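Local coordinates for protein Tv2483 (Treponema vincentii, PDB 6DET) that binds L-arginine with high selectivity, probably as the substrate-binding lipoprotein of an amino-acid ABC transporter in the treponeme, at residues Asp26-Lys31 / Gln225-Leu230; Tyr113-Pro118 / Thr220-Gln225; Arg71-His76 / Ala232-Val237. All blocks are in the same frame, centred on the assembly; numbering follows the deposited sequence. Where two conformers were deposited one is given.

Contact 1 of 3, residues Asp26-Lys31 / Gln225-Leu230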
loop_
_atom_site.group_PDB
_atom_site.type_symbol
_atom_site.label_atom_id
_atom_site.label_comp_id
_atom_site.label_asym_id
_atom_site.label_seq_id
_atom_site.Cartn_x
_atom_site.Cartn_y
_atom_site.Cartn_z
ATOM N N ASP A 26 5.842 -6.224 -26.469
ATOM C CA ASP A 26 7.043 -6.352 -25.657
ATOM C C ASP A 26 7.038 -7.713 -24.955
ATOM O O ASP A 26 5.979 -8.300 -24.722
ATOM C CB ASP A 26 7.121 -5.218 -24.639
ATOM C CG ASP A 26 6.227 -5.451 -23.449
ATOM O OD1 ASP A 26 6.711 -6.093 -22.481
ATOM O OD2 ASP A 26 5.058 -4.974 -23.468
ATOM N N PRO A 27 8.214 -8.261 -24.638
ATOM C CA PRO A 27 8.280 -9.641 -24.137
ATOM C C PRO A 27 7.965 -9.823 -22.653
ATOM O O PRO A 27 8.272 -10.886 -22.110
ATOM C CB PRO A 27 9.740 -10.026 -24.415
ATOM C CG PRO A 27 10.457 -8.739 -24.288
ATOM C CD PRO A 27 9.548 -7.683 -24.846
ATOM N N SER A 28 7.351 -8.852 -21.975
ATOM C CA SER A 28 7.259 -8.976 -20.516
ATOM C C SER A 28 6.304 -10.101 -20.111
ATOM O O SER A 28 6.595 -10.860 -19.178
ATOM C CB SER A 28 6.851 -7.647 -19.866
ATOM O OG SER A 28 5.613 -7.118 -20.362
ATOM N N TRP A 29 5.172 -10.251 -20.810
ATOM C CA TRP A 29 4.315 -11.403 -20.532
ATOM C C TRP A 29 5.012 -12.702 -20.911
ATOM O O TRP A 29 5.021 -13.666 -20.132
ATOM C CB TRP A 29 2.967 -11.282 -21.246
ATOM C CG TRP A 29 2.229 -12.586 -21.228
ATOM C CD1 TRP A 29 1.880 -13.343 -22.312
ATOM C CD2 TRP A 29 1.819 -13.328 -20.075
ATOM N NE1 TRP A 29 1.253 -14.495 -21.907
ATOM C CE2 TRP A 29 1.200 -14.509 -20.539
ATOM C CE3 TRP A 29 1.905 -13.108 -18.697
ATOM C CZ2 TRP A 29 0.672 -15.466 -19.674
ATOM C CZ3 TRP A 29 1.372 -14.069 -17.837
ATOM C CH2 TRP A 29 0.763 -15.228 -18.337
ATOM N N SER A 30 5.592 -12.771 -22.116
ATOM C CA SER A 30 6.284 -13.993 -22.505
ATOM C C SER A 30 7.308 -14.429 -21.455
ATOM O O SER A 30 7.442 -15.625 -21.156
ATOM C CB SER A 30 6.955 -13.790 -23.855
ATOM O OG SER A 30 5.950 -13.663 -24.853
ATOM N N LYS A 31 8.065 -13.480 -20.909
ATOM C CA LYS A 31 9.086 -13.844 -19.927
ATOM C C LYS A 31 8.454 -14.511 -18.706
ATOM O O LYS A 31 8.955 -15.529 -18.208
ATOM C CB LYS A 31 9.881 -12.607 -19.532
ATOM C CG LYS A 31 10.912 -12.157 -20.550
ATOM C CD LYS A 31 11.627 -10.873 -20.116
ATOM C CE LYS A 31 12.423 -10.313 -21.298
ATOM N NZ LYS A 31 12.970 -8.954 -21.071
ATOM N N GLN A 225 8.383 -0.024 -16.200
ATOM C CA GLN A 225 7.781 0.920 -17.140
ATOM C C GLN A 225 7.494 0.280 -18.492
ATOM O O GLN A 225 6.428 0.500 -19.084
ATOM C CB GLN A 225 8.705 2.127 -17.323
ATOM C CG GLN A 225 8.795 2.988 -16.091
ATOM C CD GLN A 225 9.928 3.973 -16.154
ATOM O OE1 GLN A 225 11.106 3.603 -16.059
ATOM N NE2 GLN A 225 9.588 5.238 -16.327
ATOM N N ALA A 226 8.427 -0.510 -19.001
ATOM C CA ALA A 226 8.301 -1.057 -20.341
ATOM C C ALA A 226 7.327 -2.226 -20.436
ATOM O O ALA A 226 7.063 -2.694 -21.543
ATOM C CB ALA A 226 9.680 -1.516 -20.819
ATOM N N ASP A 227 6.835 -2.757 -19.320
ATOM C CA ASP A 227 6.222 -4.094 -19.316
ATOM C C ASP A 227 4.710 -4.016 -19.576
ATOM O O ASP A 227 3.864 -4.460 -18.793
ATOM C CB ASP A 227 6.536 -4.807 -17.999
ATOM C CG ASP A 227 7.983 -5.289 -17.909
ATOM O OD1 ASP A 227 8.808 -4.914 -18.784
ATOM O OD2 ASP A 227 8.307 -6.041 -16.947
ATOM N N ALA A 228 4.380 -3.487 -20.748
ATOM C CA ALA A 228 2.980 -3.268 -21.113
ATOM C C ALA A 228 2.208 -4.581 -21.310
ATOM O O ALA A 228 1.061 -4.703 -20.860
ATOM C CB ALA A 228 2.917 -2.404 -22.358
ATOM N N SER A 229 2.801 -5.587 -21.963
ATOM C CA SER A 229 2.058 -6.827 -22.203
ATOM C C SER A 229 1.803 -7.588 -20.902
ATOM O O SER A 229 0.739 -8.203 -20.727
ATOM C CB SER A 229 2.819 -7.712 -23.204
ATOM O OG SER A 229 4.114 -8.019 -22.668
ATOM N N LEU A 230 2.768 -7.577 -19.980
ATOM C CA LEU A 230 2.541 -8.191 -18.676
ATOM C C LEU A 230 1.387 -7.501 -17.952
ATOM O O LEU A 230 0.481 -8.159 -17.430
ATOM C CB LEU A 230 3.815 -8.125 -17.826
ATOM C CG LEU A 230 3.682 -8.631 -16.381
ATOM C CD1 LEU A 230 3.173 -10.063 -16.368
ATOM C CD2 LEU A 230 5.034 -8.549 -15.627
HETATM O O HOH W 1 9.241 -5.219 -21.611
#
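S28 and S229 face each other across the starts of two helices, and each hydroxyl serves the first turn of the other helix. S28 OG accepts the amide of L230 (N to OG 2.9 Å), while S229 OG accepts the amide of W29 along an almost straight path (N-H...O 168°). In both serines OG sits between the backbone N and the carbonyl carbon (chi1 57° and 60°), which turns the two oxygens inward, side by side.

D26 completes the exchange. One carboxylate oxygen, OD2, takes S229 N at 2.8 Å through its syn lone pair, adding a further acceptor to the amino end of helix 228-243. The other, OD1, is gripped twice from within its own segment: S28 OG donates in the carboxylate's syn direction at 2.6 Å, and S28 N comes from above the plane, closing an Asx turn that leads into helix 28-35. S229 OG donates to D26 O at 2.8 Å, standing well above that carbonyl plane. The two helix starts, with their amide-rich ends, would probably stabilise the negative charge of D26. A water lies 2.8 Å from D26 OD1 and also close to D227 OD1, between two carboxylates, where it probably eases the closeness of like charges; D227 has its main partner in R224, through a salt bridge at OD2. S28 CB rests against the D227 carboxylate.

Beyond the polar knot, L230 CD1 meets the edge of the W29 indole at CE3, 4.0 Å away, the two side chains at about a right angle. The contact thus fastens the N-terminal helix 28-35 to the start of helix 228-243, which follows strand 215-223 after a short turn.

Contact 2 of 3, residues Tyr113-Pro118 / Thr220-Gln225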
loop_
_atom_site.group_PDB
_atom_site.type_symbol
_atom_site.label_atom_id
_atom_site.label_comp_id
_atom_site.label_asym_id
_atom_site.label_seq_id
_atom_site.Cartn_x
_atom_site.Cartn_y
_atom_site.Cartn_z
ATOM N N TYR A 113 7.183 4.116 -12.868
ATOM C CA TYR A 113 6.523 2.819 -12.856
ATOM C C TYR A 113 5.373 2.819 -13.842
ATOM O O TYR A 113 4.768 3.867 -14.116
ATOM C CB TYR A 113 5.925 2.474 -11.475
ATOM C CG TYR A 113 6.872 2.480 -10.292
ATOM C CD1 TYR A 113 7.532 1.322 -9.912
ATOM C CD2 TYR A 113 7.052 3.625 -9.512
ATOM C CE1 TYR A 113 8.355 1.295 -8.817
ATOM C CE2 TYR A 113 7.887 3.614 -8.420
ATOM C CZ TYR A 113 8.536 2.444 -8.071
ATOM O OH TYR A 113 9.366 2.415 -6.968
ATOM N N ARG A 114 5.057 1.621 -14.337
ATOM C CA ARG A 114 3.804 1.352 -15.032
ATOM C C ARG A 114 2.839 0.787 -14.003
ATOM O O ARG A 114 3.133 -0.224 -13.369
ATOM C CB ARG A 114 3.996 0.356 -16.182
ATOM C CG ARG A 114 2.680 0.032 -16.936
ATOM C CD ARG A 114 2.910 -0.895 -18.121
ATOM N NE ARG A 114 3.748 -0.270 -19.139
ATOM C CZ ARG A 114 3.295 0.420 -20.176
ATOM N NH1 ARG A 114 1.982 0.589 -20.354
ATOM N NH2 ARG A 114 4.160 0.951 -21.030
ATOM N N MET A 115 1.710 1.449 -13.799
ATOM C CA MET A 115 0.803 1.061 -12.729
ATOM C C MET A 115 -0.502 0.535 -13.319
ATOM O O MET A 115 -0.975 1.022 -14.356
ATOM C CB MET A 115 0.576 2.243 -11.772
ATOM C CG MET A 115 1.877 2.569 -11.014
ATOM S SD MET A 115 1.889 4.020 -9.919
ATOM C CE MET A 115 1.964 5.304 -11.142
ATOM N N CYS A 116 -1.054 -0.505 -12.703
ATOM C CA CYS A 116 -2.269 -1.078 -13.252
ATOM C C CYS A 116 -3.472 -0.316 -12.713
ATOM O O CYS A 116 -3.367 0.468 -11.766
ATOM C CB CYS A 116 -2.386 -2.558 -12.915
ATOM S SG CYS A 116 -2.768 -2.873 -11.188
ATOM N N THR A 117 -4.620 -0.558 -13.334
ATOM C CA THR A 117 -5.819 0.165 -12.994
ATOM C C THR A 117 -6.040 0.064 -11.473
ATOM O O THR A 117 -5.896 -1.023 -10.902
ATOM C CB THR A 117 -7.009 -0.372 -13.773
ATOM O OG1 THR A 117 -8.150 0.462 -13.499
ATOM C CG2 THR A 117 -7.279 -1.798 -13.401
ATOM N N PRO A 118 -6.322 1.172 -10.804
ATOM C CA PRO A 118 -6.420 1.149 -9.332
ATOM C C PRO A 118 -7.474 0.189 -8.806
ATOM O O PRO A 118 -8.532 -0.006 -9.403
ATOM C CB PRO A 118 -6.779 2.594 -8.993
ATOM C CG PRO A 118 -6.152 3.386 -10.073
ATOM C CD PRO A 118 -6.196 2.543 -11.321
ATOM N N THR A 220 -2.506 0.772 -6.278
ATOM C CA THR A 220 -2.290 0.065 -7.536
ATOM C C THR A 220 -1.303 -1.068 -7.290
ATOM O O THR A 220 -0.845 -1.300 -6.152
ATOM C CB THR A 220 -1.790 1.044 -8.614
ATOM O OG1 THR A 220 -1.673 0.392 -9.890
ATOM C CG2 THR A 220 -0.449 1.623 -8.246
ATOM N N PHE A 221 -0.965 -1.787 -8.366
ATOM C CA PHE A 221 0.166 -2.700 -8.384
ATOM C C PHE A 221 1.155 -2.150 -9.404
ATOM O O PHE A 221 0.752 -1.791 -10.521
ATOM C CB PHE A 221 -0.261 -4.115 -8.737
ATOM C CG PHE A 221 -1.328 -4.658 -7.867
ATOM C CD1 PHE A 221 -1.201 -4.621 -6.467
ATOM C CD2 PHE A 221 -2.476 -5.195 -8.413
ATOM C CE1 PHE A 221 -2.218 -5.120 -5.686
ATOM C CE2 PHE A 221 -3.478 -5.692 -7.617
ATOM C CZ PHE A 221 -3.344 -5.652 -6.256
ATOM N N ALA A 222 2.421 -2.021 -9.003
ATOM C CA ALA A 222 3.445 -1.321 -9.787
ATOM C C ALA A 222 4.323 -2.310 -10.556
ATOM O O ALA A 222 4.791 -3.305 -9.988
ATOM C CB ALA A 222 4.330 -0.466 -8.873
ATOM N N PHE A 223 4.596 -1.986 -11.823
ATOM C CA PHE A 223 5.359 -2.830 -12.738
ATOM C C PHE A 223 6.462 -2.004 -13.375
ATOM O O PHE A 223 6.451 -0.771 -13.322
ATOM C CB PHE A 223 4.457 -3.414 -13.837
ATOM C CG PHE A 223 3.466 -4.399 -13.326
ATOM C CD1 PHE A 223 2.329 -3.956 -12.667
ATOM C CD2 PHE A 223 3.663 -5.756 -13.484
ATOM C CE1 PHE A 223 1.416 -4.839 -12.183
ATOM C CE2 PHE A 223 2.739 -6.652 -12.978
ATOM C CZ PHE A 223 1.614 -6.164 -12.305
ATOM N N ARG A 224 7.401 -2.690 -14.036
ATOM C CA ARG A 224 8.427 -1.974 -14.771
ATOM C C ARG A 224 7.779 -1.173 -15.887
ATOM O O ARG A 224 6.780 -1.591 -16.469
ATOM C CB ARG A 224 9.438 -2.950 -15.386
ATOM C CG ARG A 224 10.438 -3.535 -14.386
ATOM C CD ARG A 224 11.341 -4.622 -15.036
ATOM N NE ARG A 224 10.572 -5.836 -15.254
ATOM C CZ ARG A 224 10.462 -6.835 -14.388
ATOM N NH1 ARG A 224 11.099 -6.798 -13.223
ATOM N NH2 ARG A 224 9.699 -7.881 -14.693
ATOM N N GLN A 225 8.383 -0.024 -16.200
ATOM C CA GLN A 225 7.781 0.920 -17.140
ATOM C C GLN A 225 7.494 0.280 -18.492
ATOM O O GLN A 225 6.428 0.500 -19.084
ATOM C CB GLN A 225 8.705 2.127 -17.323
ATOM C CG GLN A 225 8.795 2.988 -16.091
ATOM C CD GLN A 225 9.928 3.973 -16.154
ATOM O OE1 GLN A 225 11.106 3.603 -16.059
ATOM N NE2 GLN A 225 9.588 5.238 -16.327
#
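R114 and F223 form the backbone core of this contact, an antiparallel hydrogen-bonded pair: R114 N donates to F223 O at 2.9 Å, and F223 N returns a bond to R114 O at 2.8 Å. M115 and A222 follow as a non-hydrogen-bonded pair, and C116 N adds one more backbone bond, to F221 O at 3.1 Å, beyond the two bridges.

Side-chain polar bonds extend the pairing at both ends. At one, the R114 side chain leaves with CG anti to its N (chi1 179°) and bends at chi3, bringing NE to Q225 O at 2.8 Å. The donor stands 37° above that carbonyl plane, and NH2 adds a weak bond to the same oxygen. At the other end T220 OG1 donates to C116 O, at 2.5 Å, a length too short to be taken literally.

In this family 3 solute-binding protein, segment 113-118 precedes the long strand 120-129 and segment 220-225 takes in the last part of strand 215-223 and the chain just after it. Those two strands pair with each other and, consistent with the type II periplasmic-binding-protein fold, probably carry the crossings between the two lobes. The side chain of T220 is about 8 Å from the bound arginine.

Among the apolar pairs, A222 CB approaches Y113 CD1 obliquely at 3.8 Å, and M115 runs across T220 at about a right angle, its CB, CG and SD all near T220 CG2. C116 SG lies 3.6 Å from F221 CD2, an oblique cysteine sulfur-aromatic contact, and accepts a weak bond from F221 N. The F223 ring has a carbonyl oxygen, R114 O, at its edge, in plane. F221 is stacked on Y119 and meets F66 edge-to-face, while V231 of helix 228-243 touches both R114 and F223.

Contact 3 of 3, residues Arg71-His76 / Ala232-Val237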
loop_
_atom_site.group_PDB
_atom_site.type_symbol
_atom_site.label_atom_id
_atom_site.label_comp_id
_atom_site.label_asym_id
_atom_site.label_seq_id
_atom_site.Cartn_x
_atom_site.Cartn_y
_atom_site.Cartn_z
ATOM N N ARG A 71 -3.136 -18.298 -10.361
ATOM C CA ARG A 71 -3.742 -19.591 -10.627
ATOM C C ARG A 71 -4.441 -19.578 -11.977
ATOM O O ARG A 71 -4.275 -20.495 -12.781
ATOM C CB ARG A 71 -4.736 -19.982 -9.537
ATOM C CG ARG A 71 -5.285 -21.399 -9.754
ATOM C CD ARG A 71 -6.435 -21.697 -8.824
ATOM N NE ARG A 71 -7.624 -20.948 -9.214
ATOM C CZ ARG A 71 -8.453 -21.323 -10.185
ATOM N NH1 ARG A 71 -8.229 -22.441 -10.848
ATOM N NH2 ARG A 71 -9.507 -20.580 -10.495
ATOM N N ARG A 72 -5.227 -18.535 -12.236
ATOM C CA ARG A 72 -5.939 -18.459 -13.511
ATOM C C ARG A 72 -4.984 -18.348 -14.691
ATOM O O ARG A 72 -5.314 -18.811 -15.795
ATOM C CB ARG A 72 -6.903 -17.271 -13.500
ATOM C CG ARG A 72 -8.073 -17.473 -12.568
ATOM C CD ARG A 72 -9.080 -16.321 -12.596
ATOM N NE ARG A 72 -10.056 -16.451 -11.522
ATOM C CZ ARG A 72 -11.281 -15.933 -11.545
ATOM N NH1 ARG A 72 -11.700 -15.250 -12.605
ATOM N NH2 ARG A 72 -12.086 -16.094 -10.500
ATOM N N LEU A 73 -3.840 -17.687 -14.512
ATOM C CA LEU A 73 -2.853 -17.552 -15.582
ATOM C C LEU A 73 -1.963 -18.771 -15.744
ATOM O O LEU A 73 -1.160 -18.822 -16.694
ATOM C CB LEU A 73 -1.984 -16.322 -15.345
ATOM C CG LEU A 73 -2.700 -14.989 -15.559
ATOM C CD1 LEU A 73 -1.828 -13.864 -15.120
ATOM C CD2 LEU A 73 -3.094 -14.824 -17.052
ATOM N N GLY A 74 -2.109 -19.774 -14.886
ATOM C CA GLY A 74 -1.300 -20.973 -15.029
ATOM C C GLY A 74 0.144 -20.808 -14.593
ATOM O O GLY A 74 1.010 -21.562 -15.059
ATOM N N ILE A 75 0.418 -19.880 -13.669
ATOM C CA ILE A 75 1.768 -19.544 -13.237
ATOM C C ILE A 75 1.806 -19.557 -11.717
ATOM O O ILE A 75 0.779 -19.406 -11.046
ATOM C CB ILE A 75 2.241 -18.164 -13.769
ATOM C CG1 ILE A 75 1.388 -17.024 -13.205
ATOM C CG2 ILE A 75 2.216 -18.154 -15.305
ATOM C CD1 ILE A 75 1.774 -15.647 -13.725
ATOM N N HIS A 76 3.042 -19.673 -11.169
ATOM C CA HIS A 76 3.195 -19.773 -9.720
ATOM C C HIS A 76 3.435 -18.396 -9.110
ATOM O O HIS A 76 4.314 -17.655 -9.577
ATOM C CB HIS A 76 4.351 -20.715 -9.369
ATOM C CG HIS A 76 4.524 -20.933 -7.896
ATOM N ND1 HIS A 76 3.540 -21.492 -7.107
ATOM C CD2 HIS A 76 5.560 -20.658 -7.067
ATOM C CE1 HIS A 76 3.964 -21.555 -5.857
ATOM N NE2 HIS A 76 5.186 -21.054 -5.805
ATOM N N ALA A 232 -1.061 -5.654 -19.204
ATOM C CA ALA A 232 -2.326 -5.899 -19.903
ATOM C C ALA A 232 -2.896 -7.273 -19.571
ATOM O O ALA A 232 -4.109 -7.418 -19.384
ATOM C CB ALA A 232 -2.146 -5.768 -21.417
ATOM N N LYS A 233 -2.042 -8.303 -19.522
ATOM C CA LYS A 233 -2.514 -9.639 -19.170
ATOM C C LYS A 233 -3.092 -9.646 -17.769
ATOM O O LYS A 233 -4.181 -10.181 -17.522
ATOM C CB LYS A 233 -1.362 -10.654 -19.268
ATOM C CG LYS A 233 -1.810 -12.074 -19.496
ATOM C CD LYS A 233 -2.115 -12.260 -20.954
ATOM C CE LYS A 233 -2.653 -13.612 -21.262
ATOM N NZ LYS A 233 -2.985 -13.673 -22.698
ATOM N N ILE A 234 -2.340 -9.071 -16.826
ATOM C CA ILE A 234 -2.767 -8.970 -15.434
ATOM C C ILE A 234 -4.106 -8.247 -15.343
ATOM O O ILE A 234 -5.034 -8.691 -14.660
ATOM C CB ILE A 234 -1.699 -8.232 -14.621
ATOM C CG1 ILE A 234 -0.382 -9.035 -14.555
ATOM C CG2 ILE A 234 -2.252 -7.898 -13.221
ATOM C CD1 ILE A 234 -0.446 -10.230 -13.806
ATOM N N GLU A 235 -4.218 -7.121 -16.030
ATOM C CA GLU A 235 -5.446 -6.338 -15.935
ATOM C C GLU A 235 -6.635 -7.113 -16.491
ATOM O O GLU A 235 -7.749 -7.014 -15.962
ATOM C CB GLU A 235 -5.266 -5.007 -16.656
ATOM C CG GLU A 235 -4.379 -4.041 -15.886
ATOM C CD GLU A 235 -4.207 -2.715 -16.577
ATOM O OE1 GLU A 235 -4.230 -2.678 -17.834
ATOM O OE2 GLU A 235 -4.060 -1.708 -15.857
ATOM N N SER A 236 -6.422 -7.913 -17.540
ATOM C CA SER A 236 -7.531 -8.684 -18.083
ATOM C C SER A 236 -8.085 -9.668 -17.056
ATOM O O SER A 236 -9.303 -9.845 -16.943
ATOM C CB SER A 236 -7.080 -9.435 -19.333
ATOM O OG SER A 236 -8.181 -10.120 -19.885
ATOM N N VAL A 237 -7.202 -10.334 -16.318
ATOM C CA VAL A 237 -7.637 -11.300 -15.315
ATOM C C VAL A 237 -8.245 -10.597 -14.105
ATOM O O VAL A 237 -9.234 -11.073 -13.527
ATOM C CB VAL A 237 -6.462 -12.196 -14.910
ATOM C CG1 VAL A 237 -6.925 -13.196 -13.873
ATOM C CG2 VAL A 237 -5.912 -12.905 -16.153
#
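L73 and K233 meet over one face of the W29 indole, the flat group that borders this contact: K233 CG lies above CD2 of the ring, and L73 CD2 above CH2 on the same side. The L73 methyl and the lysine CG are also 3.9 Å from each other. The second flat group, the R72 guanidinium, takes no part in the packing. NE forms a salt bridge with E68, and NH1 with E240 and D244, while the aliphatic part of the chain meets V237 CG1 through CD at 4.0 Å.

L73 carries most of the contact. With CG anti to its carbonyl carbon (chi1 -71°), its two methyls are shared out: CD2 comes within 3.5 Å of V237 CG2, and CD1 touches I234 CD1 at 4.1 Å, the leucine and isoleucine side chains running at about a right angle. One leucine therefore packs among three residues, K233, I234 and V237, that lie on one side of helix 228-243.

This is helix-on-helix packing in the α/β lobe formed by both ends of the chain. Helix 61-73 stops here in a Schellman motif: G74 leaves helical geometry with a positive phi of 75° and its N bonds back to R71 O at 3.1 Å, after which the chain turns into strand 76-81.

V237 divides its methyls between neighbours. CG1, anti to the backbone N (chi1 -180°), faces R72 CB and CD, and CG2 lies against CG and CD2 of L73. The helix backbones stay apart, the nearest pair of CA atoms, in R72 and V237, being 7.6 Å from each other. L69, one turn before L73, also touches I234 and V237.

How the contacts relate
Helix 228-243 ties the three contacts together: contact 1 lies on its first turn, contact 3 on the next ones, and contact 2 on the strand 215-223 that leads into it. Contacts 1 and 2 have centres about 12 Å apart and share Q225; A228 CB packs on R114 CZ at 3.6 Å, and L230 CD2 on F223 CD2 at 3.8 Å. Contact 3, its centre about 13 Å from that of contact 1 and 15 Å from that of contact 2, is joined to contact 2 by a probable hydrogen bond from T117 N to E235 OE2 (2.8 Å). Contact 2 comes nearest to the chain's centre and approaches the arginine site, whereas contacts 1 and 3 lie further out.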